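PDB 3R4V: putative uncharacterized protein from Pseudomonas phage 201phi2-1, which belongs to the tubulin-like proteins of bacteriophages, with a C-terminal domain of the tubulin family. Local coordinates for residues I172-L177 and I213-K218. Residues are numbered along the deposited sequence; the frame is centred on the assembly and turned at random.
Sequences IRKVVL and IETTRK
With chi1 of -69° setting CG of Lys174 anti to its carbonyl carbon, and with chi2 and chi3 extended, the lysine chain reaches from helix 161-178 to Ile213 near the end of strand 208-214 and to Thr215 in the turn that follows. Ile213 presents its two branches to different residues: chi1 of -59° swings CG1 anti to the carbonyl carbon, while CG2 lies anti to the backbone N. CG2 of Ile213 packs against CD of Lys174 at 3.7 Å. CD1 of Ile213 reaches CG2 of Val175 at 4.0 Å, and the side chains of Val175 and Ile213 cross at about a right angle. CE of Lys174 comes within 3.9 Å of CG2 of Thr215; the bend at chi4, about the CD-CE bond, turns NZ aside into a long, weak ion pair with Asp262. Phe116 of strand 113-119 touches both Val175 and Ile213 and so spans the contact; Ile265 and Phe267 of strand 264-270 pack on Ile213. Helix 161-178 thus packs beside a strand end of the phage tubulin-like C-terminal domain. The contact is apolar and non-directional, grading from buried Val175 to partly exposed Lys174, which contributes methylenes and spends none of its charge here.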
ATOM      1  N   ILE A 172       2.987  -5.392  -8.780  1.00 20.33           N
ATOM      2  CA  ILE A 172       4.290  -5.276  -8.147  1.00 19.05           C
ATOM      3  C   ILE A 172       5.397  -5.712  -9.105  1.00 22.06           C
ATOM      4  O   ILE A 172       6.436  -5.069  -9.193  1.00 22.94           O
ATOM      5  CB  ILE A 172       4.358  -6.081  -6.843  1.00 21.14           C
ATOM      6  CG1 ILE A 172       3.456  -5.411  -5.802  1.00 23.03           C
ATOM      7  CG2 ILE A 172       5.790  -6.130  -6.333  1.00 24.18           C
ATOM      8  CD1 ILE A 172       3.425  -6.112  -4.466  1.00 27.36           C
ATOM      9  N   ARG A 173       5.171  -6.811  -9.814  1.00 22.83           N
ATOM     10  CA  ARG A 173       6.119  -7.257 -10.830  1.00 23.53           C
ATOM     11  C   ARG A 173       6.379  -6.212 -11.919  1.00 26.21           C
ATOM     12  O   ARG A 173       7.498  -6.113 -12.427  1.00 28.02           O
ATOM     13  CB  ARG A 173       5.637  -8.552 -11.471  1.00 29.70           C
ATOM     14  CG  ARG A 173       5.537  -9.695 -10.484  1.00 33.24           C
ATOM     15  CD  ARG A 173       5.458 -11.014 -11.209  1.00 35.18           C
ATOM     16  NE  ARG A 173       5.351 -12.130 -10.276  1.00 36.24           N
ATOM     17  CZ  ARG A 173       6.383 -12.735  -9.692  1.00 38.97           C
ATOM     18  NH1 ARG A 173       7.629 -12.332  -9.924  1.00 36.22           N
ATOM     19  NH2 ARG A 173       6.165 -13.744  -8.860  1.00 35.98           N
ATOM     20  N   LYS A 174       5.353  -5.459 -12.302  1.00 23.04           N
ATOM     21  CA  LYS A 174       5.565  -4.411 -13.299  1.00 26.20           C
ATOM     22  C   LYS A 174       6.462  -3.321 -12.719  1.00 24.51           C
ATOM     23  O   LYS A 174       7.300  -2.768 -13.423  1.00 21.23           O
ATOM     24  CB  LYS A 174       4.242  -3.825 -13.818  1.00 23.83           C
ATOM     25  CG  LYS A 174       3.412  -4.776 -14.683  1.00 29.80           C
ATOM     26  CD  LYS A 174       2.106  -4.118 -15.102  1.00 28.62           C
ATOM     27  CE  LYS A 174       1.404  -4.881 -16.225  1.00 34.05           C
ATOM     28  NZ  LYS A 174       1.101  -6.292 -15.891  1.00 32.50           N
ATOM     29  N   VAL A 175       6.306  -3.014 -11.429  1.00 20.31           N
ATOM     30  CA  VAL A 175       7.171  -2.015 -10.805  1.00 21.53           C
ATOM     31  C   VAL A 175       8.591  -2.567 -10.655  1.00 19.97           C
ATOM     32  O   VAL A 175       9.565  -1.836 -10.832  1.00 23.95           O
ATOM     33  CB  VAL A 175       6.631  -1.531  -9.419  1.00 18.16           C
ATOM     34  CG1 VAL A 175       7.606  -0.524  -8.809  1.00 17.88           C
ATOM     35  CG2 VAL A 175       5.275  -0.901  -9.606  1.00 22.54           C
ATOM     36  N   VAL A 176       8.712  -3.851 -10.320  1.00 23.89           N
ATOM     37  CA  VAL A 176      10.033  -4.475 -10.217  1.00 22.17           C
ATOM     38  C   VAL A 176      10.720  -4.396 -11.569  1.00 24.53           C
ATOM     39  O   VAL A 176      11.911  -4.116 -11.654  1.00 25.06           O
ATOM     40  CB  VAL A 176       9.957  -5.934  -9.717  1.00 21.68           C
ATOM     41  CG1 VAL A 176      11.303  -6.632  -9.881  1.00 27.02           C
ATOM     42  CG2 VAL A 176       9.520  -5.951  -8.243  1.00 21.36           C
ATOM     43  N   LEU A 177       9.940  -4.598 -12.624  1.00 20.83           N
ATOM     44  CA  LEU A 177      10.456  -4.492 -13.993  1.00 26.30           C
ATOM     45  C   LEU A 177      10.888  -3.055 -14.284  1.00 26.98           C
ATOM     46  O   LEU A 177      12.003  -2.805 -14.762  1.00 29.70           O
ATOM     47  CB  LEU A 177       9.381  -4.927 -14.986  1.00 28.17           C
ATOM     48  CG  LEU A 177       9.632  -4.589 -16.449  1.00 29.31           C
ATOM     49  CD1 LEU A 177      10.794  -5.419 -16.964  1.00 32.88           C
ATOM     50  CD2 LEU A 177       8.366  -4.832 -17.269  1.00 29.40           C
ATOM     51  N   ILE A 213      -1.232   2.047 -13.041  1.00 18.12           N
ATOM     52  CA  ILE A 213      -0.339   1.249 -13.874  1.00 21.96           C
ATOM     53  C   ILE A 213      -1.142   0.714 -15.051  1.00 20.69           C
ATOM     54  O   ILE A 213      -1.991  -0.163 -14.885  1.00 24.18           O
ATOM     55  CB  ILE A 213       0.301   0.078 -13.074  1.00 20.31           C
ATOM     56  CG1 ILE A 213       1.093   0.609 -11.866  1.00 26.35           C
ATOM     57  CG2 ILE A 213       1.194  -0.759 -13.993  1.00 23.16           C
ATOM     58  CD1 ILE A 213       1.478  -0.475 -10.863  1.00 25.72           C
ATOM     59  N   GLU A 214      -0.891   1.256 -16.243  1.00 18.92           N
ATOM     60  CA  GLU A 214      -1.756   0.984 -17.379  1.00 21.16           C
ATOM     61  C   GLU A 214      -0.933   0.407 -18.508  1.00 30.08           C
ATOM     62  O   GLU A 214       0.258   0.694 -18.619  1.00 28.91           O
ATOM     63  CB  GLU A 214      -2.419   2.279 -17.864  1.00 25.34           C
ATOM     64  CG  GLU A 214      -3.099   3.071 -16.762  1.00 32.12           C
ATOM     65  CD  GLU A 214      -4.244   2.328 -16.134  1.00 34.39           C
ATOM     66  OE1 GLU A 214      -4.777   1.391 -16.776  1.00 30.54           O
ATOM     67  OE2 GLU A 214      -4.602   2.668 -14.985  1.00 40.76           O
ATOM     68  N   THR A 215      -1.571  -0.398 -19.353  1.00 25.95           N
ATOM     69  CA  THR A 215      -0.860  -1.020 -20.457  1.00 26.40           C
ATOM     70  C   THR A 215      -1.290  -0.518 -21.829  1.00 26.68           C
ATOM     71  O   THR A 215      -0.931  -1.114 -22.847  1.00 31.63           O
ATOM     72  CB  THR A 215      -1.005  -2.543 -20.416  1.00 28.40           C
ATOM     73  OG1 THR A 215      -2.398  -2.877 -20.401  1.00 33.32           O
ATOM     74  CG2 THR A 215      -0.338  -3.099 -19.181  1.00 30.95           C
ATOM     75  N   THR A 216      -2.054   0.573 -21.862  1.00 25.98           N
ATOM     76  CA  THR A 216      -2.389   1.235 -23.129  1.00 25.48           C
ATOM     77  C   THR A 216      -2.223   2.743 -23.009  1.00 27.64           C
ATOM     78  O   THR A 216      -2.258   3.301 -21.911  1.00 31.42           O
ATOM     79  CB  THR A 216      -3.845   1.007 -23.567  1.00 30.17           C
ATOM     80  OG1 THR A 216      -4.724   1.536 -22.565  1.00 28.08           O
ATOM     81  CG2 THR A 216      -4.135  -0.479 -23.792  1.00 34.73           C
ATOM     82  N   ARG A 217      -2.065   3.403 -24.147  1.00 28.08           N
ATOM     83  CA  ARG A 217      -2.009   4.858 -24.146  1.00 27.02           C
ATOM     84  C   ARG A 217      -3.353   5.402 -23.682  1.00 31.48           C
ATOM     85  O   ARG A 217      -3.408   6.326 -22.884  1.00 33.43           O
ATOM     86  CB  ARG A 217      -1.659   5.391 -25.532  1.00 34.83           C
ATOM     87  CG  ARG A 217      -1.784   6.898 -25.672  1.00 39.99           C
ATOM     88  CD  ARG A 217      -1.555   7.341 -27.113  1.00 51.99           C
ATOM     89  NE  ARG A 217      -1.997   8.715 -27.327  1.00 60.23           N
ATOM     90  CZ  ARG A 217      -1.854   9.376 -28.469  1.00 70.36           C
ATOM     91  NH1 ARG A 217      -1.278   8.790 -29.509  1.00 72.39           N
ATOM     92  NH2 ARG A 217      -2.289  10.626 -28.569  1.00 72.73           N
ATOM     93  N   LYS A 218      -4.433   4.806 -24.182  1.00 28.12           N
ATOM     94  CA  LYS A 218      -5.793   5.283 -23.926  1.00 33.41           C
ATOM     95  C   LYS A 218      -6.125   5.318 -22.434  1.00 32.59           C
ATOM     96  O   LYS A 218      -6.648   6.312 -21.935  1.00 35.63           O
ATOM     97  CB  LYS A 218      -6.809   4.393 -24.647  1.00 36.89           C
ATOM     98  CG  LYS A 218      -8.166   5.036 -24.886  1.00 51.61           C
ATOM     99  CD  LYS A 218      -8.126   5.970 -26.085  1.00 66.71           C
ATOM    100  CE  LYS A 218      -9.511   6.497 -26.427  1.00 79.36           C
ATOM    101  NZ  LYS A 218     -10.099   7.299 -25.316  1.00 84.44           N
TER